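Local coordinates for lumazine protein (Photobacterium kishitanii, PDB 3A35) that acts as the antenna protein of bacterial bioluminescence, carrying a lumazine or flavin chromophore and shifting luciferase emission to shorter wavelength, at residues G25-K30 / G56-F61; E34-G39 / V52-D57; T40-N45 / V81-R86. All coordinates share one frame; numbering follows the deposited sequence.

Contact 1. Residues G25-K30 / G56-F61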
loop_
_atom_site.group_PDB
_atom_site.type_symbol
_atom_site.label_atom_id
_atom_site.label_comp_id
_atom_site.label_asym_id
_atom_site.label_seq_id
_atom_site.Cartn_x
_atom_site.Cartn_y
_atom_site.Cartn_z
ATOM N N GLY A 25 -10.628 11.955 0.868
ATOM C CA GLY A 25 -10.330 12.727 -0.297
ATOM C C GLY A 25 -8.820 12.843 -0.396
ATOM O O GLY A 25 -8.223 13.361 0.597
ATOM N N ILE A 26 -8.254 12.459 -1.493
ATOM C CA ILE A 26 -6.787 12.333 -1.623
ATOM C C ILE A 26 -6.365 13.232 -2.762
ATOM O O ILE A 26 -6.781 13.071 -3.914
ATOM C CB ILE A 26 -6.407 10.845 -1.866
ATOM C CG1 ILE A 26 -6.955 9.954 -0.713
ATOM C CG2 ILE A 26 -4.897 10.731 -1.935
ATOM C CD1 ILE A 26 -6.682 8.449 -0.926
ATOM N N THR A 27 -5.423 14.175 -2.510
ATOM C CA THR A 27 -4.815 14.951 -3.608
ATOM C C THR A 27 -3.898 14.102 -4.412
ATOM O O THR A 27 -2.949 13.431 -3.902
ATOM C CB THR A 27 -3.974 16.080 -2.975
ATOM O OG1 THR A 27 -4.840 16.905 -2.189
ATOM C CG2 THR A 27 -3.305 16.932 -4.056
ATOM N N PHE A 28 -4.148 14.082 -5.727
ATOM C CA PHE A 28 -3.383 13.267 -6.637
ATOM C C PHE A 28 -2.426 14.100 -7.457
ATOM O O PHE A 28 -2.789 15.188 -7.808
ATOM C CB PHE A 28 -4.270 12.521 -7.670
ATOM C CG PHE A 28 -4.836 11.185 -7.228
ATOM C CD1 PHE A 28 -5.120 10.894 -5.890
ATOM C CD2 PHE A 28 -5.079 10.211 -8.186
ATOM C CE1 PHE A 28 -5.593 9.621 -5.544
ATOM C CE2 PHE A 28 -5.639 8.943 -7.844
ATOM C CZ PHE A 28 -5.901 8.678 -6.581
ATOM N N PRO A 29 -1.277 13.519 -7.776
ATOM C CA PRO A 29 -0.393 14.222 -8.737
ATOM C C PRO A 29 -1.043 14.249 -10.097
ATOM O O PRO A 29 -1.830 13.346 -10.462
ATOM C CB PRO A 29 0.915 13.382 -8.695
ATOM C CG PRO A 29 0.609 12.112 -8.072
ATOM C CD PRO A 29 -0.742 12.209 -7.314
ATOM N N LYS A 30 -0.651 15.229 -10.918
ATOM C CA LYS A 30 -1.391 15.442 -12.144
ATOM C C LYS A 30 -1.375 14.266 -13.112
ATOM O O LYS A 30 -2.454 13.976 -13.677
ATOM C CB LYS A 30 -0.879 16.708 -12.929
ATOM C CG LYS A 30 -1.978 17.101 -14.059
ATOM C CD LYS A 30 -3.191 17.839 -13.460
ATOM C CE LYS A 30 -4.262 18.288 -14.514
ATOM N NZ LYS A 30 -5.508 18.798 -13.823
ATOM N N GLY A 56 -11.404 18.718 -8.928
ATOM C CA GLY A 56 -10.095 19.287 -9.055
ATOM C C GLY A 56 -9.062 18.178 -8.954
ATOM O O GLY A 56 -9.226 17.244 -9.702
ATOM N N ASP A 57 -8.087 18.316 -8.061
ATOM C CA ASP A 57 -7.060 17.270 -7.967
ATOM C C ASP A 57 -7.356 16.337 -6.760
ATOM O O ASP A 57 -6.485 15.596 -6.371
ATOM C CB ASP A 57 -5.662 17.861 -7.849
ATOM C CG ASP A 57 -5.476 18.778 -6.688
ATOM O OD1 ASP A 57 -6.390 19.022 -5.941
ATOM O OD2 ASP A 57 -4.290 19.284 -6.627
ATOM N N VAL A 58 -8.576 16.408 -6.176
ATOM C CA VAL A 58 -8.931 15.585 -5.014
ATOM C C VAL A 58 -9.801 14.416 -5.519
ATOM O O VAL A 58 -10.887 14.621 -6.098
ATOM C CB VAL A 58 -9.638 16.360 -3.947
ATOM C CG1 VAL A 58 -9.914 15.506 -2.700
ATOM C CG2 VAL A 58 -8.798 17.625 -3.546
ATOM N N VAL A 59 -9.298 13.202 -5.230
ATOM C CA VAL A 59 -9.990 12.000 -5.624
ATOM C C VAL A 59 -10.491 11.337 -4.393
ATOM O O VAL A 59 -9.780 11.151 -3.402
ATOM C CB VAL A 59 -8.947 11.092 -6.338
ATOM C CG1 VAL A 59 -9.631 9.790 -6.785
ATOM C CG2 VAL A 59 -8.377 11.777 -7.611
ATOM N N TYR A 60 -11.781 11.000 -4.385
ATOM C CA TYR A 60 -12.443 10.479 -3.225
ATOM C C TYR A 60 -12.764 8.962 -3.292
ATOM O O TYR A 60 -13.141 8.428 -4.362
ATOM C CB TYR A 60 -13.807 11.202 -3.044
ATOM C CG TYR A 60 -13.644 12.699 -2.649
ATOM C CD1 TYR A 60 -13.708 13.061 -1.300
ATOM C CD2 TYR A 60 -13.487 13.693 -3.618
ATOM C CE1 TYR A 60 -13.578 14.447 -0.916
ATOM C CE2 TYR A 60 -13.404 15.063 -3.223
ATOM C CZ TYR A 60 -13.483 15.294 -1.928
ATOM O OH TYR A 60 -13.325 16.650 -1.468
ATOM N N PHE A 61 -12.600 8.332 -2.131
ATOM C CA PHE A 61 -12.873 6.900 -1.987
ATOM C C PHE A 61 -13.656 6.690 -0.751
ATOM O O PHE A 61 -13.399 7.300 0.290
ATOM C CB PHE A 61 -11.512 6.085 -1.831
ATOM C CG PHE A 61 -10.566 6.240 -2.986
ATOM C CD1 PHE A 61 -10.653 5.336 -4.073
ATOM C CD2 PHE A 61 -9.648 7.256 -3.005
ATOM C CE1 PHE A 61 -9.820 5.458 -5.150
ATOM C CE2 PHE A 61 -8.756 7.381 -4.158
ATOM C CZ PHE A 61 -8.856 6.484 -5.176
HETATM O O HOH W 1 -5.712 19.341 -3.247
HETATM O O HOH W 2 -2.113 17.882 -7.897
#
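Val59 sets its CG2 methyl squarely over the Phe28 ring, 3.6 Å from the ring centroid and 12° off the normal, a CH-pi contact. With CG1 of the valine anti to the backbone N (chi1 -180°), CG2 falls anti to the carbonyl carbon and over the ring, and the two side chains cross at about a right angle. Further in, Phe28 CZ meets the edge of the Phe61 ring in its plane, 3.9 Å from Phe61 CZ. Ile26, from the same face of the sheet as Val59, brings CD1 to within 3.8 Å of Phe61 CD2. On the other face, Tyr60 CD1 packs 3.5 Å from Gly25 CA; the tyrosine hydroxyl is hydrogen-bonded to Lys14 NZ.

Ile26 and Val59 exchange two backbone hydrogen bonds, and Phe28 N donates a third to Asp57 O. Beside this last bond Asp57 runs alongside Thr27, and one water joins Asp57 OD1 to Thr27 OG1 while another joins Asp57 OD2 to Phe28 O. Strands 22-27 and 58-63 are thus neighbours in antiparallel pairing, with Phe28, Val59 and Phe61 packed inside the closed six-stranded barrel of the first lumazine-binding repeat.

Contact 2. Residues E34-G39 / V52-D57; sequences ESVEKG and VRISGD
Ile54 lays its CD1 methyl against the backbone of the loop that follows helix 30-34, packing that loop on strand 47-55 of the antiparallel beta barrel of the first lumazine-binding repeat. Strand 47-55 supplies Val52, Arg53 and Ile54; the loop supplies Val36, Glu37 and Lys38 on its way into strand 41-44.

The apolar part is centred on that one methyl. Ile54 CD1 lies 3.7 Å from Glu37 CA and equally near Val36 O, and it meets Val36 CG2 at 4.0 Å, the two side chains crossing at about a right angle. Ile54 is extended past CB (chi2 172°), which carries CD1 away from its own strand and onto the loop. Val36 also packs against Phe28 and Val85, and Ile54 against Leu33 of helix 30-34.

The two segments are not hydrogen-bonded to each other; their contact is by van der Waals packing at the surface. The loop is held instead by neighbours: Glu37 N bonds to Thr40 OG1, and Gly39 pairs through its backbone with Val51. On the strand side, Val52 and Arg53 are hydrogen-bonded through their backbones to Tyr60 of the adjoining strand 58-63.

The remaining contact lays the aliphatic part of the exposed Lys38 along the strand backbone. Its CG approaches Arg53 CA to 4.2 Å, while Lys38 CD rests 3.6 Å from Val52 O.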
loop_
_atom_site.group_PDB
_atom_site.type_symbol
_atom_site.label_atom_id
_atom_site.label_comp_id
_atom_site.label_asym_id
_atom_site.label_seq_id
_atom_site.Cartn_x
_atom_site.Cartn_y
_atom_site.Cartn_z
ATOM N N GLU A 34 -5.164 12.577 -14.058
ATOM C CA GLU A 34 -5.859 12.591 -15.370
ATOM C C GLU A 34 -6.050 11.137 -15.917
ATOM O O GLU A 34 -6.941 10.964 -16.815
ATOM C CB GLU A 34 -5.078 13.497 -16.342
ATOM C CG GLU A 34 -4.855 14.905 -15.795
ATOM C CD GLU A 34 -5.914 15.810 -16.298
ATOM O OE1 GLU A 34 -6.692 16.326 -15.485
ATOM O OE2 GLU A 34 -5.843 16.082 -17.517
ATOM N N SER A 35 -5.332 10.113 -15.360
ATOM C CA SER A 35 -5.573 8.741 -15.733
ATOM C C SER A 35 -6.724 8.054 -14.973
ATOM O O SER A 35 -6.901 6.846 -15.230
ATOM C CB SER A 35 -4.292 7.919 -15.543
ATOM O OG SER A 35 -4.105 7.671 -14.170
ATOM N N VAL A 36 -7.464 8.782 -14.091
ATOM C CA VAL A 36 -8.547 8.101 -13.364
ATOM C C VAL A 36 -9.863 8.860 -13.545
ATOM O O VAL A 36 -9.895 10.071 -14.000
ATOM C CB VAL A 36 -8.209 7.907 -11.836
ATOM C CG1 VAL A 36 -6.958 7.091 -11.690
ATOM C CG2 VAL A 36 -8.145 9.209 -11.083
ATOM N N GLU A 37 -10.937 8.123 -13.245
ATOM C CA GLU A 37 -12.237 8.685 -13.404
ATOM C C GLU A 37 -13.166 8.107 -12.312
ATOM O O GLU A 37 -12.787 7.170 -11.564
ATOM C CB GLU A 37 -12.801 8.282 -14.764
ATOM C CG GLU A 37 -12.990 6.973 -15.125
ATOM C CD GLU A 37 -13.073 6.883 -16.699
ATOM O OE1 GLU A 37 -13.782 7.715 -17.349
ATOM O OE2 GLU A 37 -12.348 6.027 -17.239
ATOM N N LYS A 38 -14.410 8.653 -12.189
ATOM C CA LYS A 38 -15.374 7.940 -11.366
ATOM C C LYS A 38 -15.502 6.538 -11.749
ATOM O O LYS A 38 -15.647 6.251 -12.923
ATOM C CB LYS A 38 -16.846 8.486 -11.393
ATOM C CG LYS A 38 -17.005 9.658 -10.604
ATOM C CD LYS A 38 -18.602 10.253 -10.369
ATOM C CE LYS A 38 -19.488 9.816 -11.354
ATOM N NZ LYS A 38 -20.698 10.777 -10.931
ATOM N N GLY A 39 -15.461 5.618 -10.756
ATOM C CA GLY A 39 -15.555 4.236 -11.001
ATOM C C GLY A 39 -14.281 3.469 -11.266
ATOM O O GLY A 39 -14.189 2.247 -11.306
ATOM N N VAL A 52 -15.038 7.419 -6.061
ATOM C CA VAL A 52 -16.451 7.821 -5.927
ATOM C C VAL A 52 -16.645 9.219 -6.537
ATOM O O VAL A 52 -17.770 9.476 -6.968
ATOM C CB VAL A 52 -16.754 7.895 -4.413
ATOM C CG1 VAL A 52 -17.906 8.905 -4.107
ATOM C CG2 VAL A 52 -16.907 6.462 -3.869
ATOM N N ARG A 53 -15.662 10.110 -6.543
ATOM C CA ARG A 53 -15.924 11.501 -6.964
ATOM C C ARG A 53 -14.545 12.059 -7.266
ATOM O O ARG A 53 -13.567 11.656 -6.584
ATOM C CB ARG A 53 -16.648 12.291 -5.899
ATOM C CG ARG A 53 -16.608 13.760 -6.036
ATOM C CD ARG A 53 -17.142 14.367 -4.837
ATOM N NE ARG A 53 -17.013 15.776 -5.049
ATOM C CZ ARG A 53 -16.744 16.674 -4.115
ATOM N NH1 ARG A 53 -16.580 16.334 -2.828
ATOM N NH2 ARG A 53 -16.754 17.960 -4.531
ATOM N N ILE A 54 -14.405 12.969 -8.173
ATOM C CA ILE A 54 -13.197 13.772 -8.373
ATOM C C ILE A 54 -13.533 15.240 -8.436
ATOM O O ILE A 54 -14.462 15.650 -9.177
ATOM C CB ILE A 54 -12.492 13.351 -9.570
ATOM C CG1 ILE A 54 -12.103 11.878 -9.521
ATOM C CG2 ILE A 54 -11.291 14.269 -9.738
ATOM C CD1 ILE A 54 -11.532 11.396 -10.916
ATOM N N SER A 55 -12.823 16.000 -7.626
ATOM C CA SER A 55 -13.108 17.463 -7.668
ATOM C C SER A 55 -11.708 18.104 -7.761
ATOM O O SER A 55 -10.936 18.030 -6.749
ATOM C CB SER A 55 -13.835 17.802 -6.425
ATOM O OG SER A 55 -14.051 19.250 -6.382
ATOM N N GLY A 56 -11.404 18.718 -8.928
ATOM C CA GLY A 56 -10.095 19.287 -9.055
ATOM C C GLY A 56 -9.062 18.178 -8.954
ATOM O O GLY A 56 -9.226 17.244 -9.702
ATOM N N ASP A 57 -8.087 18.316 -8.061
ATOM C CA ASP A 57 -7.060 17.270 -7.967
ATOM C C ASP A 57 -7.356 16.337 -6.760
ATOM O O ASP A 57 -6.485 15.596 -6.371
ATOM C CB ASP A 57 -5.662 17.861 -7.849
ATOM C CG ASP A 57 -5.476 18.778 -6.688
ATOM O OD1 ASP A 57 -6.390 19.022 -5.941
ATOM O OD2 ASP A 57 -4.290 19.284 -6.627
#

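Contact 3. Residues T40-N45 / V81-R86. With RBF (riboflavin), chain C.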
loop_
_atom_site.group_PDB
_atom_site.type_symbol
_atom_site.label_atom_id
_atom_site.label_comp_id
_atom_site.label_asym_id
_atom_site.label_seq_id
_atom_site.Cartn_x
_atom_site.Cartn_y
_atom_site.Cartn_z
ATOM N N THR A 40 -13.138 4.202 -11.454
ATOM C CA THR A 40 -11.846 3.560 -11.527
ATOM C C THR A 40 -11.586 2.773 -10.271
ATOM O O THR A 40 -11.830 3.245 -9.149
ATOM C CB THR A 40 -10.730 4.574 -11.623
ATOM O OG1 THR A 40 -10.792 5.265 -12.903
ATOM C CG2 THR A 40 -9.328 3.989 -11.390
ATOM N N VAL A 41 -11.106 1.553 -10.443
ATOM C CA VAL A 41 -10.722 0.687 -9.334
ATOM C C VAL A 41 -9.207 0.642 -9.431
ATOM O O VAL A 41 -8.608 0.218 -10.406
ATOM C CB VAL A 41 -11.319 -0.735 -9.476
ATOM C CG1 VAL A 41 -10.762 -1.581 -8.340
ATOM C CG2 VAL A 41 -12.795 -0.621 -9.282
ATOM N N MET A 42 -8.493 1.107 -8.417
ATOM C CA MET A 42 -7.025 1.235 -8.406
ATOM C C MET A 42 -6.534 0.914 -7.052
ATOM O O MET A 42 -7.363 0.713 -6.056
ATOM C CB MET A 42 -6.567 2.650 -8.806
ATOM C CG MET A 42 -7.125 3.726 -7.792
ATOM S SD MET A 42 -6.536 5.396 -8.185
ATOM C CE MET A 42 -4.785 5.239 -7.858
ATOM N N LEU A 43 -5.223 0.762 -6.927
ATOM C CA LEU A 43 -4.633 0.497 -5.582
ATOM C C LEU A 43 -4.210 1.750 -4.847
ATOM O O LEU A 43 -3.469 2.582 -5.355
ATOM C CB LEU A 43 -3.400 -0.411 -5.692
ATOM C CG LEU A 43 -3.678 -1.735 -6.404
ATOM C CD1 LEU A 43 -2.388 -2.595 -6.225
ATOM C CD2 LEU A 43 -4.868 -2.513 -5.828
ATOM N N VAL A 44 -4.701 1.822 -3.607
ATOM C CA VAL A 44 -4.283 2.904 -2.714
ATOM C C VAL A 44 -3.660 2.210 -1.493
ATOM O O VAL A 44 -4.298 1.371 -0.823
ATOM C CB VAL A 44 -5.527 3.701 -2.237
ATOM C CG1 VAL A 44 -4.983 4.822 -1.246
ATOM C CG2 VAL A 44 -6.202 4.329 -3.409
ATOM N N ASN A 45 -2.352 2.452 -1.299
ATOM C CA ASN A 45 -1.658 1.622 -0.334
ATOM C C ASN A 45 -1.885 0.153 -0.494
ATOM O O ASN A 45 -1.944 -0.678 0.453
ATOM C CB ASN A 45 -1.935 1.960 1.119
ATOM C CG ASN A 45 -1.267 3.251 1.595
ATOM O OD1 ASN A 45 -0.271 3.693 1.048
ATOM N ND2 ASN A 45 -1.779 3.811 2.701
ATOM N N VAL A 81 -0.072 8.368 0.700
ATOM C CA VAL A 81 -0.553 7.023 0.306
ATOM C C VAL A 81 0.070 6.647 -1.042
ATOM O O VAL A 81 0.257 7.486 -1.912
ATOM C CB VAL A 81 -2.068 6.918 0.242
ATOM C CG1 VAL A 81 -2.649 7.329 1.678
ATOM C CG2 VAL A 81 -2.610 7.802 -0.840
ATOM N N ASN A 82 0.359 5.371 -1.249
ATOM C CA ASN A 82 0.869 4.911 -2.568
ATOM C C ASN A 82 -0.268 4.766 -3.517
ATOM O O ASN A 82 -1.311 4.211 -3.149
ATOM C CB ASN A 82 1.551 3.580 -2.334
ATOM C CG ASN A 82 2.808 3.707 -1.469
ATOM O OD1 ASN A 82 3.419 4.812 -1.456
ATOM N ND2 ASN A 82 3.218 2.630 -0.854
ATOM N N LEU A 83 -0.058 5.122 -4.779
ATOM C CA LEU A 83 -1.087 4.990 -5.850
ATOM C C LEU A 83 -0.601 4.112 -6.991
ATOM O O LEU A 83 0.550 4.304 -7.448
ATOM C CB LEU A 83 -1.407 6.391 -6.433
ATOM C CG LEU A 83 -1.876 7.413 -5.369
ATOM C CD1 LEU A 83 -2.018 8.804 -6.000
ATOM C CD2 LEU A 83 -3.214 6.938 -4.678
ATOM N N GLU A 84 -1.464 3.237 -7.496
ATOM C CA GLU A 84 -1.122 2.468 -8.721
ATOM C C GLU A 84 -2.420 2.232 -9.507
ATOM O O GLU A 84 -3.413 1.678 -8.999
ATOM C CB GLU A 84 -0.518 1.151 -8.416
ATOM C CG GLU A 84 -0.071 0.392 -9.703
ATOM C CD GLU A 84 0.456 -0.968 -9.463
ATOM O OE1 GLU A 84 0.611 -1.501 -8.362
ATOM O OE2 GLU A 84 0.600 -1.644 -10.566
ATOM N N VAL A 85 -2.414 2.724 -10.752
ATOM C CA VAL A 85 -3.540 2.474 -11.702
ATOM C C VAL A 85 -3.212 1.217 -12.481
ATOM O O VAL A 85 -2.070 0.893 -12.705
ATOM C CB VAL A 85 -3.667 3.697 -12.587
ATOM C CG1 VAL A 85 -4.803 3.478 -13.672
ATOM C CG2 VAL A 85 -3.980 4.901 -11.749
ATOM N N ARG A 86 -4.198 0.452 -12.805
ATOM C CA ARG A 86 -3.978 -0.816 -13.520
ATOM C C ARG A 86 -3.234 -0.610 -14.840
ATOM O O ARG A 86 -3.435 0.438 -15.473
ATOM C CB ARG A 86 -5.240 -1.613 -13.782
ATOM C CG ARG A 86 -6.196 -1.071 -14.683
ATOM C CD ARG A 86 -7.297 -2.164 -14.863
ATOM N NE ARG A 86 -8.105 -1.954 -13.651
ATOM C CZ ARG A 86 -8.186 -2.818 -12.649
ATOM N NH1 ARG A 86 -7.483 -3.941 -12.674
ATOM N NH2 ARG A 86 -8.892 -2.510 -11.594
HETATM N N1 RBF C . -13.226 -1.875 -0.419
HETATM C C2 RBF C . -13.611 -0.672 0.055
HETATM O O2 RBF C . -13.626 -0.436 1.303
HETATM N N3 RBF C . -13.945 0.399 -0.766
HETATM C C4 RBF C . -13.895 0.273 -2.176
HETATM O O4 RBF C . -14.200 1.259 -2.859
HETATM C C4A RBF C . -13.570 -1.018 -2.633
HETATM N N5 RBF C . -13.619 -1.222 -4.066
HETATM C C5A RBF C . -13.276 -2.494 -4.521
HETATM C C6 RBF C . -13.450 -2.718 -5.891
HETATM C C7 RBF C . -13.128 -4.034 -6.327
HETATM C C7M RBF C . -13.379 -4.284 -7.842
HETATM C C8 RBF C . -12.657 -5.017 -5.510
HETATM C C8M RBF C . -12.296 -6.324 -6.078
HETATM C C9 RBF C . -12.468 -4.759 -4.107
HETATM C C9A RBF C . -12.871 -3.515 -3.613
HETATM N N10 RBF C . -12.806 -3.248 -2.204
HETATM C C10 RBF C . -13.229 -2.019 -1.767
HETATM C "C1'" RBF C . -12.504 -4.240 -1.257
HETATM C "C2'" RBF C . -11.116 -4.175 -0.650
HETATM O "O2'" RBF C . -10.122 -4.190 -1.728
HETATM C "C3'" RBF C . -10.861 -5.300 0.207
HETATM O "O3'" RBF C . -11.966 -5.222 1.259
HETATM C "C4'" RBF C . -9.582 -5.171 1.051
HETATM O "O4'" RBF C . -8.434 -5.362 0.194
HETATM C "C5'" RBF C . -9.508 -6.221 2.168
HETATM O "O5'" RBF C . -8.384 -6.025 3.027
HETATM O O HOH W 3 -6.767 1.297 -12.124
#
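Asn45 uses its side-chain carbonyl in place of a backbone one: Asn82 N donates to Asn45 OD1 at 2.9 Å, from 42° out of the amide plane, while Asn45 N gives a hydrogen bond to Asn82 O. Asn45 has left the strand, with phi and psi both positive, and its CG, anti to the carbonyl carbon, brings OD1 to the Asn82 amide. Its ND2 lies across Val81, 3.8 Å from CG1.

Farther along, Leu43 and Glu84 form an antiparallel hydrogen-bonded pair, each backbone N donating to the other's O. Their side chains run side by side on one face, with the Glu84 carboxylate held by the backbone N of Lys3 and, weakly, by that of Gly4. Val44 and Leu83 point to the opposite face, where the contacts made are apolar. A bend at chi3 (-67°) turns the Met42 CE methyl to Leu83 CB at 3.8 Å and Val85 CG2 at 4.0 Å, and Val44 CG1 packs on Val81 CG2, also at 3.8 Å.

At the other end the pairing gives way to water. Val41 O accepts a bond from a water that in turn accepts one from Arg86 N, and Arg86 NH2 adds a weak hydrogen bond to the same Val41 O at 3.0 Å. Val41 CG1 faces the riboflavin, 3.8 Å from its C7M methyl.

Side-chain and water bonds therefore extend the pairing of strands 41-44 and 80-84 past its regular part, and the Val41 side chain meets the dimethylbenzene end of the flavin by apolar contact.

In the fold
Contacts 1 and 3 are buried strand pairings of the same barrel, whereas contact 2 lies at its surface, where a loop packs on a strand with van der Waals contacts alone. Contact 1 joins strands 22-27 and 58-63; contact 3 joins 41-44 and 80-84; strand 47-55, used by contact 2, stands between 58-63 and 41-44. Aromatic rings carry the interior of contact 1, aliphatic chains and a methionine that of contact 3, and the two meet where Phe28 touches Met42 and Leu83. Val36 of contact 2 joins this cluster by packing on Met42. Waters bridge the ends of contacts 1 and 3, and Val41 of contact 3 touches the riboflavin.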